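Local structure of CRISPR-associated endonuclease Cas9 (Campylobacter jejuni subsp. jejuni serotype O:2, 5X2H) at residues Pro442-Thr447 against Leu499-Asp504; Leu660-Leu663 against Lys667-Lys670; Ile686-His689 against Lys694-Ala697. The protein is an RNA-guided endonuclease of bacterial antiviral defence that cleaves both strands of invading target DNA matched by its crRNA. One frame throughout, in Å; residues are numbered along the deposited sequence.

Contact 1: residues Pro442-Thr447 against Leu499-Asp504; sequences PAFNET and LNYTKD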
ATOM      1  N   PRO A 442       1.514 -12.450  22.132  1.00 62.06           N
ATOM      2  CA  PRO A 442       1.604 -13.183  20.865  1.00 58.89           C
ATOM      3  C   PRO A 442       1.612 -12.229  19.682  1.00 56.60           C
ATOM      4  O   PRO A 442       1.366 -11.027  19.807  1.00 54.86           O
ATOM      5  CB  PRO A 442       0.345 -14.052  20.872  1.00 58.47           C
ATOM      6  CG  PRO A 442      -0.629 -13.262  21.681  1.00 59.94           C
ATOM      7  CD  PRO A 442       0.187 -12.587  22.756  1.00 62.63           C
ATOM      8  N   ALA A 443       1.903 -12.794  18.513  1.00 56.27           N
ATOM      9  CA  ALA A 443       1.904 -12.015  17.281  1.00 56.56           C
ATOM     10  C   ALA A 443       0.560 -11.327  17.090  1.00 59.16           C
ATOM     11  O   ALA A 443      -0.497 -11.951  17.225  1.00 59.87           O
ATOM     12  CB  ALA A 443       2.211 -12.917  16.088  1.00 52.96           C
ATOM     13  N   PHE A 444       0.605 -10.028  16.785  1.00 58.12           N
ATOM     14  CA  PHE A 444      -0.616  -9.271  16.543  1.00 56.73           C
ATOM     15  C   PHE A 444      -1.443  -9.871  15.413  1.00 59.73           C
ATOM     16  O   PHE A 444      -2.666  -9.690  15.386  1.00 59.54           O
ATOM     17  CB  PHE A 444      -0.270  -7.811  16.234  1.00 53.18           C
ATOM     18  CG  PHE A 444      -1.468  -6.935  16.026  1.00 49.96           C
ATOM     19  CD1 PHE A 444      -2.207  -6.486  17.108  1.00 48.23           C
ATOM     20  CD2 PHE A 444      -1.857  -6.562  14.751  1.00 49.96           C
ATOM     21  CE1 PHE A 444      -3.312  -5.680  16.921  1.00 48.16           C
ATOM     22  CE2 PHE A 444      -2.963  -5.754  14.558  1.00 48.13           C
ATOM     23  CZ  PHE A 444      -3.690  -5.312  15.644  1.00 48.26           C
ATOM     24  N   ASN A 445      -0.800 -10.594  14.491  1.00 59.89           N
ATOM     25  CA  ASN A 445      -1.498 -11.256  13.396  1.00 60.45           C
ATOM     26  C   ASN A 445      -2.431 -12.358  13.881  1.00 63.07           C
ATOM     27  O   ASN A 445      -3.381 -12.702  13.171  1.00 64.34           O
ATOM     28  CB  ASN A 445      -0.480 -11.841  12.415  1.00 63.49           C
ATOM     29  CG  ASN A 445      -1.092 -12.191  11.073  1.00 66.51           C
ATOM     30  OD1 ASN A 445      -1.856 -11.415  10.503  1.00 65.58           O
ATOM     31  ND2 ASN A 445      -0.751 -13.367  10.559  1.00 69.99           N
ATOM     32  N   GLU A 446      -2.185 -12.917  15.064  1.00 63.41           N
ATOM     33  CA  GLU A 446      -2.959 -14.043  15.569  1.00 65.38           C
ATOM     34  C   GLU A 446      -4.116 -13.620  16.464  1.00 63.81           C
ATOM     35  O   GLU A 446      -4.798 -14.489  17.019  1.00 64.35           O
ATOM     36  CB  GLU A 446      -2.043 -15.008  16.328  1.00 72.21           C
ATOM     37  CG  GLU A 446      -0.764 -15.346  15.580  1.00 80.01           C
ATOM     38  CD  GLU A 446      -1.031 -15.968  14.225  1.00 86.34           C
ATOM     39  OE1 GLU A 446      -1.247 -17.196  14.165  1.00 90.36           O
ATOM     40  OE2 GLU A 446      -1.032 -15.230  13.218  1.00 88.27           O
ATOM     41  N   THR A 447      -4.351 -12.324  16.621  1.00 60.39           N
ATOM     42  CA  THR A 447      -5.468 -11.818  17.403  1.00 61.58           C
ATOM     43  C   THR A 447      -6.620 -11.437  16.481  1.00 62.69           C
ATOM     44  O   THR A 447      -6.444 -11.255  15.273  1.00 60.65           O
ATOM     45  CB  THR A 447      -5.046 -10.604  18.236  1.00 60.69           C
ATOM     46  OG1 THR A 447      -4.905  -9.462  17.383  1.00 58.71           O
ATOM     47  CG2 THR A 447      -3.720 -10.870  18.935  1.00 61.40           C
ATOM     48  N   LEU A 499      -3.558  -0.879  23.687  1.00 60.99           N
ATOM     49  CA  LEU A 499      -4.012  -1.161  25.045  1.00 63.87           C
ATOM     50  C   LEU A 499      -4.965  -2.352  25.073  1.00 67.84           C
ATOM     51  O   LEU A 499      -4.796  -3.272  25.883  1.00 70.47           O
ATOM     52  CB  LEU A 499      -4.672   0.084  25.639  1.00 67.49           C
ATOM     53  CG  LEU A 499      -5.259  -0.013  27.049  1.00 74.58           C
ATOM     54  CD1 LEU A 499      -4.906   1.227  27.856  1.00 77.12           C
ATOM     55  CD2 LEU A 499      -6.770  -0.201  26.998  1.00 75.48           C
ATOM     56  N   ASN A 500      -5.978  -2.350  24.201  1.00 67.91           N
ATOM     57  CA  ASN A 500      -6.918  -3.467  24.155  1.00 69.88           C
ATOM     58  C   ASN A 500      -6.223  -4.754  23.733  1.00 66.59           C
ATOM     59  O   ASN A 500      -6.547  -5.839  24.229  1.00 67.00           O
ATOM     60  CB  ASN A 500      -8.071  -3.151  23.202  1.00 61.02           C
ATOM     61  CG  ASN A 500      -8.965  -2.044  23.713  1.00 71.65           C
ATOM     62  OD1 ASN A 500      -9.281  -1.981  24.901  1.00 72.70           O
ATOM     63  ND2 ASN A 500      -9.386  -1.163  22.813  1.00 61.87           N
ATOM     64  N   TYR A 501      -5.263  -4.649  22.812  1.00 62.67           N
ATOM     65  CA  TYR A 501      -4.500  -5.811  22.373  1.00 62.19           C
ATOM     66  C   TYR A 501      -3.625  -6.360  23.495  1.00 68.23           C
ATOM     67  O   TYR A 501      -3.393  -7.572  23.563  1.00 72.01           O
ATOM     68  CB  TYR A 501      -3.689  -5.415  21.135  1.00 56.07           C
ATOM     69  CG  TYR A 501      -2.466  -6.235  20.774  1.00 54.67           C
ATOM     70  CD1 TYR A 501      -2.509  -7.624  20.699  1.00 55.24           C
ATOM     71  CD2 TYR A 501      -1.278  -5.601  20.431  1.00 51.73           C
ATOM     72  CE1 TYR A 501      -1.383  -8.355  20.343  1.00 53.56           C
ATOM     73  CE2 TYR A 501      -0.157  -6.318  20.071  1.00 50.88           C
ATOM     74  CZ  TYR A 501      -0.212  -7.691  20.025  1.00 54.58           C
ATOM     75  OH  TYR A 501       0.918  -8.391  19.665  1.00 56.12           O
ATOM     76  N   THR A 502      -3.172  -5.500  24.406  1.00 66.72           N
ATOM     77  CA  THR A 502      -2.307  -5.965  25.485  1.00 65.85           C
ATOM     78  C   THR A 502      -3.107  -6.605  26.615  1.00 69.76           C
ATOM     79  O   THR A 502      -2.713  -7.653  27.138  1.00 71.21           O
ATOM     80  CB  THR A 502      -1.459  -4.809  26.016  1.00 64.44           C
ATOM     81  OG1 THR A 502      -0.704  -4.236  24.940  1.00 59.68           O
ATOM     82  CG2 THR A 502      -0.499  -5.299  27.090  1.00 65.44           C
ATOM     83  N   LYS A 503      -4.234  -6.005  27.005  1.00 71.18           N
ATOM     84  CA  LYS A 503      -4.997  -6.550  28.120  1.00 73.30           C
ATOM     85  C   LYS A 503      -5.842  -7.756  27.728  1.00 71.24           C
ATOM     86  O   LYS A 503      -6.282  -8.496  28.612  1.00 72.34           O
ATOM     87  CB  LYS A 503      -5.889  -5.474  28.746  1.00 77.88           C
ATOM     88  CG  LYS A 503      -7.030  -4.968  27.875  1.00 79.43           C
ATOM     89  CD  LYS A 503      -7.929  -4.045  28.689  1.00 83.13           C
ATOM     90  CE  LYS A 503      -8.828  -3.187  27.810  1.00 86.23           C
ATOM     91  NZ  LYS A 503      -9.874  -3.971  27.095  1.00 88.28           N
ATOM     92  N   ASP A 504      -6.072  -7.975  26.434  1.00 65.67           N
ATOM     93  CA  ASP A 504      -6.825  -9.147  26.006  1.00 71.49           C
ATOM     94  C   ASP A 504      -5.968 -10.402  25.914  1.00 70.46           C
ATOM     95  O   ASP A 504      -6.516 -11.509  25.946  1.00 74.36           O
ATOM     96  CB  ASP A 504      -7.484  -8.898  24.647  1.00 64.66           C
ATOM     97  CG  ASP A 504      -8.762  -8.091  24.751  1.00 70.30           C
ATOM     98  OD1 ASP A 504      -9.097  -7.635  25.864  1.00 72.43           O
ATOM     99  OD2 ASP A 504      -9.436  -7.921  23.714  1.00 69.84           O
TER
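A loop meets a helix here through a buried aromatic contact: Tyr-501, on helix 493-505 of the RuvC region, reaches into the bend of loop 442-447, where Phe-444 and Pro-442 receive it. The two rings form a T-shaped (edge-to-face) pair, centroids 4.8 Å apart and planes at 79°, with the edge of Phe-444 as the stem. Phe-444 CD1 stands 3.4 Å above the centre of the Tyr-501 ring. The phenol is also held at its end, since Tyr-501 OH donates to Pro-442 O at 2.7 Å, nearly in line with the carbonyl (171°). Together, the hydrogen bond and the T-shaped contact probably limit rotation of the ring. Thr-447 adds its methyl, Thr-447 CG2 lying 3.7 Å from Tyr-501 CE1. The hydroxyl of the same residue turns back into the loop, where Thr-447 OG1 donates to Phe-444 O at 3.0 Å and also bonds Tyr-449 N, bracing the short 3-10 turn. Ala-443 and Asn-445 of this turn pack on sugars of the bound RNA. Ile-462 of helix 456-476 touches both Phe-444 and Tyr-501, while Leu-499 packs on strand 530-532 of the mixed RuvC sheet.

Contact 2: residues Leu660-Leu663 against Lys667-Lys670; sequences LKAL and KIRK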
ATOM      1  N   LEU A 660      31.208  -0.182 -21.005  1.00 50.48           N
ATOM      2  CA  LEU A 660      31.225  -1.639 -20.993  1.00 50.93           C
ATOM      3  C   LEU A 660      31.882  -2.174 -19.731  1.00 49.75           C
ATOM      4  O   LEU A 660      31.469  -3.215 -19.204  1.00 50.09           O
ATOM      5  CB  LEU A 660      31.946  -2.164 -22.235  1.00 52.65           C
ATOM      6  CG  LEU A 660      31.282  -1.851 -23.576  1.00 54.27           C
ATOM      7  CD1 LEU A 660      32.242  -2.123 -24.719  1.00 57.59           C
ATOM      8  CD2 LEU A 660      30.001  -2.661 -23.742  1.00 52.67           C
ATOM      9  N   LYS A 661      32.898  -1.474 -19.227  1.00 46.11           N
ATOM     10  CA  LYS A 661      33.541  -1.893 -17.990  1.00 43.43           C
ATOM     11  C   LYS A 661      32.625  -1.673 -16.795  1.00 39.32           C
ATOM     12  O   LYS A 661      32.523  -2.536 -15.914  1.00 38.21           O
ATOM     13  CB  LYS A 661      34.856  -1.141 -17.814  1.00 45.32           C
ATOM     14  CG  LYS A 661      35.714  -1.638 -16.675  1.00 47.61           C
ATOM     15  CD  LYS A 661      37.114  -1.085 -16.800  1.00 51.96           C
ATOM     16  CE  LYS A 661      38.031  -1.690 -15.763  1.00 50.72           C
ATOM     17  NZ  LYS A 661      39.456  -1.332 -16.021  1.00 47.26           N
ATOM     18  N   ALA A 662      31.950  -0.522 -16.748  1.00 34.70           N
ATOM     19  CA  ALA A 662      30.983  -0.269 -15.687  1.00 33.54           C
ATOM     20  C   ALA A 662      29.870  -1.308 -15.701  1.00 36.63           C
ATOM     21  O   ALA A 662      29.402  -1.740 -14.641  1.00 41.46           O
ATOM     22  CB  ALA A 662      30.405   1.135 -15.829  1.00 33.38           C
ATOM     23  N   LEU A 663      29.434  -1.722 -16.892  1.00 35.82           N
ATOM     24  CA  LEU A 663      28.426  -2.772 -16.978  1.00 41.17           C
ATOM     25  C   LEU A 663      28.960  -4.089 -16.430  1.00 42.06           C
ATOM     26  O   LEU A 663      28.240  -4.818 -15.740  1.00 39.72           O
ATOM     27  CB  LEU A 663      27.960  -2.942 -18.423  1.00 42.02           C
ATOM     28  CG  LEU A 663      27.038  -1.842 -18.949  1.00 42.87           C
ATOM     29  CD1 LEU A 663      26.802  -1.995 -20.448  1.00 42.38           C
ATOM     30  CD2 LEU A 663      25.719  -1.864 -18.186  1.00 38.85           C
ATOM     31  N   LYS A 667      28.345  -1.227 -11.852  1.00 34.38           N
ATOM     32  CA  LYS A 667      28.148   0.182 -11.527  1.00 36.01           C
ATOM     33  C   LYS A 667      26.926   0.747 -12.236  1.00 35.79           C
ATOM     34  O   LYS A 667      26.336   1.730 -11.772  1.00 37.02           O
ATOM     35  CB  LYS A 667      29.398   0.985 -11.892  1.00 35.88           C
ATOM     36  CG  LYS A 667      30.642   0.580 -11.116  1.00 37.38           C
ATOM     37  CD  LYS A 667      31.887   1.257 -11.668  1.00 37.46           C
ATOM     38  CE  LYS A 667      31.766   2.771 -11.614  1.00 35.82           C
ATOM     39  NZ  LYS A 667      31.670   3.270 -10.219  1.00 37.09           N
ATOM     40  N   ILE A 668      26.547   0.148 -13.365  1.00 33.36           N
ATOM     41  CA  ILE A 668      25.296   0.431 -14.051  1.00 33.14           C
ATOM     42  C   ILE A 668      24.767  -0.888 -14.594  1.00 37.09           C
ATOM     43  O   ILE A 668      25.501  -1.870 -14.730  1.00 38.00           O
ATOM     44  CB  ILE A 668      25.449   1.453 -15.202  1.00 33.81           C
ATOM     45  CG1 ILE A 668      26.617   1.059 -16.112  1.00 37.73           C
ATOM     46  CG2 ILE A 668      25.611   2.862 -14.654  1.00 29.05           C
ATOM     47  CD1 ILE A 668      26.768   1.938 -17.344  1.00 37.75           C
ATOM     48  N   ARG A 669      23.474  -0.901 -14.904  1.00 33.90           N
ATOM     49  CA  ARG A 669      22.817  -2.085 -15.426  1.00 35.79           C
ATOM     50  C   ARG A 669      22.239  -1.790 -16.803  1.00 41.36           C
ATOM     51  O   ARG A 669      21.982  -0.637 -17.163  1.00 41.37           O
ATOM     52  CB  ARG A 669      21.702  -2.566 -14.489  1.00 32.19           C
ATOM     53  CG  ARG A 669      22.067  -2.537 -13.017  1.00 31.83           C
ATOM     54  CD  ARG A 669      23.057  -3.623 -12.646  1.00 32.67           C
ATOM     55  NE  ARG A 669      23.460  -3.510 -11.246  1.00 33.38           N
ATOM     56  CZ  ARG A 669      24.038  -4.483 -10.549  1.00 30.46           C
ATOM     57  NH1 ARG A 669      24.279  -5.657 -11.115  1.00 28.52           N
ATOM     58  NH2 ARG A 669      24.366  -4.284  -9.278  1.00 29.32           N
ATOM     59  N   LYS A 670      22.034  -2.856 -17.568  1.00 43.17           N
ATOM     60  CA  LYS A 670      21.384  -2.790 -18.873  1.00 44.22           C
ATOM     61  C   LYS A 670      20.203  -3.755 -18.833  1.00 43.67           C
ATOM     62  O   LYS A 670      20.390  -4.972 -18.921  1.00 44.17           O
ATOM     63  CB  LYS A 670      22.362  -3.136 -19.991  1.00 49.68           C
ATOM     64  CG  LYS A 670      22.228  -2.261 -21.227  1.00 56.76           C
ATOM     65  CD  LYS A 670      21.894  -3.074 -22.464  1.00 61.11           C
ATOM     66  CE  LYS A 670      22.993  -2.986 -23.507  1.00 65.93           C
ATOM     67  NZ  LYS A 670      24.237  -3.667 -23.063  1.00 68.83           N
TER
HETATM   68  O   HOH W   1      25.580  -4.446 -15.301  1.00 36.67           O
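Leu-663 CD2 lies over one face of the peptide joining Ile-668 to Arg-669, 3.5 Å from Ile-668 O. The motif is a tight helix-turn-strand in the wedge domain, where helix 655-665 ends and the chain turns directly into strand 668-671, the first strand of a small hairpin with 674-677. Across the turn Lys-667 N gives a weak, bent bond to Ala-662 O at 3.0 Å, spanning five residues. Apolar contacts accompany this weak bond. Ile-668 CG1 rests against two side chains of the helix, 3.8 Å from Ala-662 CB and 3.7 Å from Leu-663 CD2. It gets there because chi1 of 49° places CG1 between the backbone N and the carbonyl carbon. Farther along, Lys-670 CB passes 4.0 Å from Leu-663 CD2. Tyr-653 of helix 650-653 touches the side chains of Ala-662, Lys-667 and Ile-668. The polar ends lead elsewhere: Lys-667 NZ makes a salt bridge to a phosphate of the bound DNA, and Arg-669 engages Asn-678 and Asp-704. One water bridges the two backbones, donating to Leu-663 O at 2.7 Å and to Ile-668 O at 2.6 Å.

Contact 3: residues Ile686-His689 against Lys694-Ala697; sequences IFKH and KFYA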
ATOM      1  N   ILE A 686      32.578  -7.013   3.733  1.00 40.26           N
ATOM      2  CA  ILE A 686      33.881  -6.488   4.124  1.00 35.75           C
ATOM      3  C   ILE A 686      34.884  -7.628   4.129  1.00 37.63           C
ATOM      4  O   ILE A 686      34.649  -8.673   4.747  1.00 43.53           O
ATOM      5  CB  ILE A 686      33.814  -5.806   5.500  1.00 33.42           C
ATOM      6  CG1 ILE A 686      32.850  -4.618   5.451  1.00 31.84           C
ATOM      7  CG2 ILE A 686      35.203  -5.372   5.957  1.00 36.07           C
ATOM      8  CD1 ILE A 686      33.140  -3.643   4.328  1.00 30.16           C
ATOM      9  N   PHE A 687      35.997  -7.433   3.431  1.00 33.37           N
ATOM     10  CA  PHE A 687      37.093  -8.383   3.393  1.00 36.18           C
ATOM     11  C   PHE A 687      38.331  -7.753   4.017  1.00 39.80           C
ATOM     12  O   PHE A 687      38.403  -6.541   4.235  1.00 39.72           O
ATOM     13  CB  PHE A 687      37.401  -8.828   1.958  1.00 36.41           C
ATOM     14  CG  PHE A 687      36.355  -9.719   1.359  1.00 37.98           C
ATOM     15  CD1 PHE A 687      35.157  -9.194   0.899  1.00 37.16           C
ATOM     16  CD2 PHE A 687      36.576 -11.081   1.238  1.00 38.48           C
ATOM     17  CE1 PHE A 687      34.195 -10.011   0.342  1.00 34.89           C
ATOM     18  CE2 PHE A 687      35.618 -11.903   0.677  1.00 36.70           C
ATOM     19  CZ  PHE A 687      34.427 -11.367   0.229  1.00 35.68           C
ATOM     20  N   LYS A 688      39.318  -8.599   4.296  1.00 39.96           N
ATOM     21  CA  LYS A 688      40.571  -8.165   4.896  1.00 39.96           C
ATOM     22  C   LYS A 688      41.699  -8.952   4.252  1.00 40.91           C
ATOM     23  O   LYS A 688      41.674 -10.185   4.253  1.00 41.47           O
ATOM     24  CB  LYS A 688      40.554  -8.377   6.413  1.00 44.82           C
ATOM     25  CG  LYS A 688      41.776  -7.868   7.156  1.00 51.56           C
ATOM     26  CD  LYS A 688      41.511  -7.861   8.657  1.00 55.89           C
ATOM     27  CE  LYS A 688      42.747  -7.489   9.449  1.00 59.69           C
ATOM     28  NZ  LYS A 688      43.775  -8.561   9.377  1.00 66.13           N
ATOM     29  N   HIS A 689      42.674  -8.243   3.689  1.00 44.63           N
ATOM     30  CA  HIS A 689      43.842  -8.909   3.134  1.00 49.17           C
ATOM     31  C   HIS A 689      44.604  -9.617   4.247  1.00 53.28           C
ATOM     32  O   HIS A 689      44.883  -9.029   5.295  1.00 54.72           O
ATOM     33  CB  HIS A 689      44.740  -7.899   2.424  1.00 48.23           C
ATOM     34  CG  HIS A 689      45.828  -8.526   1.612  1.00 50.79           C
ATOM     35  ND1 HIS A 689      46.947  -9.098   2.179  1.00 53.60           N
ATOM     36  CD2 HIS A 689      45.970  -8.672   0.273  1.00 51.51           C
ATOM     37  CE1 HIS A 689      47.730  -9.569   1.226  1.00 55.10           C
ATOM     38  NE2 HIS A 689      47.160  -9.324   0.060  1.00 53.81           N
ATOM     39  N   LYS A 694      44.690  -4.696   5.325  1.00 46.47           N
ATOM     40  CA  LYS A 694      43.853  -3.641   4.776  1.00 45.21           C
ATOM     41  C   LYS A 694      42.473  -4.186   4.428  1.00 42.78           C
ATOM     42  O   LYS A 694      42.316  -5.354   4.060  1.00 43.50           O
ATOM     43  CB  LYS A 694      44.510  -3.023   3.542  1.00 46.71           C
ATOM     44  CG  LYS A 694      45.828  -2.322   3.843  1.00 52.17           C
ATOM     45  CD  LYS A 694      46.431  -1.708   2.592  1.00 56.97           C
ATOM     46  CE  LYS A 694      47.698  -0.928   2.909  1.00 60.50           C
ATOM     47  NZ  LYS A 694      48.304  -0.331   1.681  1.00 58.73           N
ATOM     48  N   PHE A 695      41.466  -3.328   4.553  1.00 39.20           N
ATOM     49  CA  PHE A 695      40.080  -3.731   4.362  1.00 37.29           C
ATOM     50  C   PHE A 695      39.603  -3.395   2.955  1.00 38.98           C
ATOM     51  O   PHE A 695      40.082  -2.449   2.321  1.00 37.39           O
ATOM     52  CB  PHE A 695      39.172  -3.068   5.401  1.00 35.21           C
ATOM     53  CG  PHE A 695      39.434  -3.531   6.805  1.00 37.62           C
ATOM     54  CD1 PHE A 695      38.847  -4.690   7.286  1.00 33.57           C
ATOM     55  CD2 PHE A 695      40.292  -2.821   7.636  1.00 37.87           C
ATOM     56  CE1 PHE A 695      39.095  -5.127   8.576  1.00 35.97           C
ATOM     57  CE2 PHE A 695      40.544  -3.251   8.926  1.00 39.33           C
ATOM     58  CZ  PHE A 695      39.945  -4.408   9.398  1.00 37.45           C
ATOM     59  N   TYR A 696      38.655  -4.197   2.471  1.00 36.60           N
ATOM     60  CA  TYR A 696      38.115  -4.072   1.127  1.00 34.55           C
ATOM     61  C   TYR A 696      36.625  -4.378   1.164  1.00 39.10           C
ATOM     62  O   TYR A 696      36.164  -5.196   1.966  1.00 38.67           O
ATOM     63  CB  TYR A 696      38.847  -5.004   0.150  1.00 35.91           C
ATOM     64  CG  TYR A 696      40.324  -4.693   0.030  1.00 36.32           C
ATOM     65  CD1 TYR A 696      41.257  -5.308   0.860  1.00 39.38           C
ATOM     66  CD2 TYR A 696      40.787  -3.770  -0.898  1.00 41.48           C
ATOM     67  CE1 TYR A 696      42.611  -5.017   0.761  1.00 38.09           C
ATOM     68  CE2 TYR A 696      42.141  -3.472  -1.006  1.00 39.37           C
ATOM     69  CZ  TYR A 696      43.047  -4.100  -0.174  1.00 39.35           C
ATOM     70  OH  TYR A 696      44.391  -3.809  -0.276  1.00 42.25           O
ATOM     71  N   ALA A 697      35.870  -3.706   0.293  1.00 33.84           N
ATOM     72  CA  ALA A 697      34.416  -3.759   0.337  1.00 32.26           C
ATOM     73  C   ALA A 697      33.845  -4.145  -1.018  1.00 35.70           C
ATOM     74  O   ALA A 697      34.259  -3.615  -2.053  1.00 34.79           O
ATOM     75  CB  ALA A 697      33.822  -2.419   0.775  1.00 29.54           C
TER
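Lys-688 passes its aliphatic chain obliquely across the CE1 and CZ carbons of Phe-695, its cross-strand neighbour, and Ile-686 touches the same ring at CD1. Lys-688 CD is 3.6 Å from Phe-695 CE1; with CG anti to the backbone N (chi1 -176°), the chain stays extended as far as CE before bending at its last torsion to bring NZ to Asn-693. Ile-686 splits its two branches between two neighbours. Ile-686 CG2 leans to Phe-695 CD1 at 3.9 Å, and Ile-686 CD1 drops onto the small Ala-697, meeting Ala-697 CB at 3.8 Å. Lysine and isoleucine thus meet neighbouring ring carbons, CE1 and CD1, each obliquely, while Phe-811 packs edge-to-face against the ring. On the other face of the sheet, the Phe-687 and Tyr-696 side chains approach each other through their CB atoms, 4.5 Å apart, and the rings then diverge. Tyr-696 swings toward the hairpin end, where His-689 CB comes to its edge, 4.0 Å from Tyr-696 CE1; Tyr-733 meets both the tyrosine and the histidine edge-to-face.

The backbones beneath are joined by three bonds. Phe-687 N donates to Tyr-696 O at 2.7 Å and almost straight. In the return bond, Tyr-696 N approaches Phe-687 O from 44° out of the carbonyl plane. His-689 N to Lys-694 O, at 2.9 Å, is the last bond before the turn, and His-689 ND1 bonds Lys-691 N and Thr-692 N within it. With 146° between its short strand axes, this is a twisted antiparallel beta hairpin, extended to a three-stranded sheet by strand 733-740 beside 683-689.

Overall arrangement
Along the chain the contacts follow in series, each closing before the next opens. Contact 1 belongs to the RuvC nuclease region and lies far from the others, its centre about 49 Å from that of contact 2 and 46 Å from that of contact 3. Contacts 2 and 3 are closer companions in the C-terminal part, with centres about 23 Å apart and nearest atoms about 11 Å apart, yet they share no sheet: one involves hairpin 668-671/674-677, the other the sheet of 683-689, 695-700 and 733-740. Nucleic acid approaches contacts 1 and 2, so separate parts of one monomer touch the bound nucleic acids, guide RNA at contact 1 and DNA at contact 2.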